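Local coordinates for putative sensory box/GGDEF family protein (Vibrio parahaemolyticus RIMD 2210633, PDB 2P7J) that probably makes cyclic di-GMP from two GTP molecules through its GGDEF domain, this piece being its Cache-type sensor region, at residues L152-P157 with L168-D173. Sequence-based numbering, arbitrary orientation.
Sequences LRILMP and LVLNVD. With SO4 (sulfate ion), chain E.
The guanidinium of Arg153 and the amide of Asn171 have their planes turned 76° apart; the flat Asn171 side chain lies against the CG methylene of Arg153 and next to its guanidinium, while a sulfate, probably from the crystallisation liquor, sits at the guanidinium edge with its sulfur in plane. Both residues belong to an antiparallel beta hairpin, strands 150-160 and 163-173, at the middle of the seven-stranded sheet of a Cache-type sensor domain. Arg153 is extended from CG to NE, long enough to reach from the sheet to the anion. Arg153 NE gives sulfate O3 a nearly straight bond of 2.7 Å, and its NH2 reaches sulfate O2 at 3.0 Å, with a weak second bond to O3. Lys113, Arg116, Tyr118, Arg83 and the backbone N of Arg139 complete the sulfate site. Arg153 NH1 bonds instead to Glu136 O on strand 131-140, which helps to fix the rotation of the guanidinium.

Farther along this face, Leu155 and Val169 lie side by side: CD2 of the leucine rests on CG1 of the valine at 3.9 Å. With CG anti to its carbonyl carbon (chi1 -50°), Leu155 brings its tip back toward the valine; it also touches Tyr118, Tyr121 and Ala122 of helix 117-123. Leu152, Ile154, Met156, Leu168, Leu170 and Val172 project from the other face. There Ile154 CG1 meets Val172 CG2 at 3.9 Å, and Ile154 CB packs equally closely on Leu170 CB; Ile154 and Leu170 also touch helix 11-45. Met156 is present as selenomethionine, whose long unbranched chain carries SE to 4.2 Å from Leu168 CD2.

Six backbone hydrogen bonds join the strands in three hydrogen-bonded pairs. Between them, Val169 CA sends a CA-H...O contact to Ile154 O at 3.2 Å, with 150° at the hydrogen.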
loop_
_atom_site.group_PDB
_atom_site.type_symbol
_atom_site.label_atom_id
_atom_site.label_comp_id
_atom_site.label_asym_id
_atom_site.label_seq_id
_atom_site.Cartn_x
_atom_site.Cartn_y
_atom_site.Cartn_z
ATOM N N LEU B 152 1.882 -1.652 -15.448
ATOM C CA LEU B 152 2.155 -1.861 -16.896
ATOM C C LEU B 152 3.169 -3.011 -16.949
ATOM O O LEU B 152 4.330 -2.880 -16.480
ATOM C CB LEU B 152 2.768 -0.616 -17.537
ATOM C CG LEU B 152 3.172 -0.730 -19.018
ATOM C CD1 LEU B 152 1.959 -0.924 -19.933
ATOM C CD2 LEU B 152 3.989 0.464 -19.466
ATOM N N ARG B 153 2.725 -4.154 -17.460
ATOM C CA ARG B 153 3.584 -5.336 -17.445
ATOM C C ARG B 153 4.378 -5.380 -18.733
ATOM O O ARG B 153 3.810 -5.476 -19.808
ATOM C CB ARG B 153 2.752 -6.602 -17.256
ATOM C CG ARG B 153 2.164 -6.701 -15.877
ATOM C CD ARG B 153 1.012 -7.651 -15.862
ATOM N NE ARG B 153 0.337 -7.580 -14.569
ATOM C CZ ARG B 153 -0.602 -6.677 -14.254
ATOM N NH1 ARG B 153 -0.984 -5.761 -15.125
ATOM N NH2 ARG B 153 -1.153 -6.686 -13.052
ATOM N N ILE B 154 5.693 -5.271 -18.599
ATOM C CA ILE B 154 6.636 -5.403 -19.705
ATOM C C ILE B 154 6.841 -6.878 -19.874
ATOM O O ILE B 154 7.028 -7.588 -18.889
ATOM C CB ILE B 154 7.976 -4.673 -19.403
ATOM C CG1 ILE B 154 7.701 -3.255 -18.852
ATOM C CG2 ILE B 154 8.900 -4.643 -20.646
ATOM C CD1 ILE B 154 6.813 -2.312 -19.810
ATOM N N LEU B 155 6.724 -7.346 -21.115
ATOM C CA LEU B 155 6.743 -8.781 -21.437
ATOM C C LEU B 155 7.811 -9.046 -22.489
ATOM O O LEU B 155 7.876 -8.340 -23.486
ATOM C CB LEU B 155 5.376 -9.236 -21.956
ATOM C CG LEU B 155 4.153 -8.842 -21.099
ATOM C CD1 LEU B 155 2.870 -8.827 -21.889
ATOM C CD2 LEU B 155 3.999 -9.730 -19.844
HETATM N N MSE B 156 8.660 -10.044 -22.244
HETATM C CA MSE B 156 9.682 -10.454 -23.206
HETATM C C MSE B 156 9.874 -11.976 -23.198
HETATM O O MSE B 156 10.410 -12.519 -22.233
HETATM C CB MSE B 156 11.009 -9.739 -22.908
HETATM C CG MSE B 156 12.212 -10.163 -23.753
HETATM SE SE MSE B 156 13.726 -9.133 -23.130
HETATM C CE MSE B 156 15.006 -9.479 -24.543
ATOM N N PRO B 157 9.421 -12.675 -24.266
ATOM C CA PRO B 157 9.769 -14.105 -24.342
ATOM C C PRO B 157 11.270 -14.301 -24.516
ATOM O O PRO B 157 11.943 -13.556 -25.264
ATOM C CB PRO B 157 9.007 -14.611 -25.576
ATOM C CG PRO B 157 8.002 -13.509 -25.913
ATOM C CD PRO B 157 8.607 -12.235 -25.414
ATOM N N LEU B 168 10.190 -13.196 -19.507
ATOM C CA LEU B 168 10.566 -12.163 -18.552
ATOM C C LEU B 168 9.402 -11.141 -18.413
ATOM O O LEU B 168 8.816 -10.718 -19.402
ATOM C CB LEU B 168 11.870 -11.491 -18.999
ATOM C CG LEU B 168 12.346 -10.240 -18.261
ATOM C CD1 LEU B 168 12.670 -10.554 -16.795
ATOM C CD2 LEU B 168 13.555 -9.692 -19.009
ATOM N N VAL B 169 9.037 -10.809 -17.171
ATOM C CA VAL B 169 7.918 -9.914 -16.887
ATOM C C VAL B 169 8.338 -8.847 -15.874
ATOM O O VAL B 169 8.830 -9.137 -14.774
ATOM C CB VAL B 169 6.628 -10.685 -16.414
ATOM C CG1 VAL B 169 5.391 -9.719 -16.229
ATOM C CG2 VAL B 169 6.305 -11.842 -17.371
ATOM N N LEU B 170 8.125 -7.598 -16.239
ATOM C CA LEU B 170 8.456 -6.484 -15.341
ATOM C C LEU B 170 7.194 -5.695 -15.124
ATOM O O LEU B 170 6.545 -5.267 -16.098
ATOM C CB LEU B 170 9.551 -5.611 -15.944
ATOM C CG LEU B 170 10.884 -6.340 -16.235
ATOM C CD1 LEU B 170 10.972 -6.636 -17.693
ATOM C CD2 LEU B 170 12.030 -5.428 -15.871
ATOM N N ASN B 171 6.841 -5.545 -13.849
ATOM C CA ASN B 171 5.633 -4.814 -13.446
ATOM C C ASN B 171 6.005 -3.391 -13.106
ATOM O O ASN B 171 6.514 -3.090 -12.017
ATOM C CB ASN B 171 4.929 -5.453 -12.231
ATOM C CG ASN B 171 4.132 -6.677 -12.596
ATOM O OD1 ASN B 171 3.015 -6.850 -12.130
ATOM N ND2 ASN B 171 4.709 -7.549 -13.399
ATOM N N VAL B 172 5.773 -2.510 -14.052
ATOM C CA VAL B 172 5.986 -1.127 -13.806
ATOM C C VAL B 172 4.774 -0.414 -13.228
ATOM O O VAL B 172 3.635 -0.708 -13.593
ATOM C CB VAL B 172 6.247 -0.394 -15.172
ATOM C CG1 VAL B 172 6.074 1.182 -15.046
ATOM C CG2 VAL B 172 7.616 -0.779 -15.790
ATOM N N ASP B 173 4.956 0.455 -12.248
ATOM C CA ASP B 173 4.284 0.432 -10.977
ATOM C C ASP B 173 3.679 1.829 -11.340
ATOM O O ASP B 173 4.381 2.835 -11.325
ATOM C CB ASP B 173 5.208 0.573 -9.786
ATOM C CG ASP B 173 4.480 1.055 -8.513
ATOM O OD1 ASP B 173 3.336 1.574 -8.552
ATOM O OD2 ASP B 173 5.113 0.949 -7.443
HETATM S S SO4 E . 0.219 -9.710 -11.386
HETATM O O1 SO4 E . 0.796 -9.404 -10.069
HETATM O O2 SO4 E . -1.181 -9.253 -11.455
HETATM O O3 SO4 E . 1.016 -9.021 -12.443
HETATM O O4 SO4 E . 0.308 -11.182 -11.627
#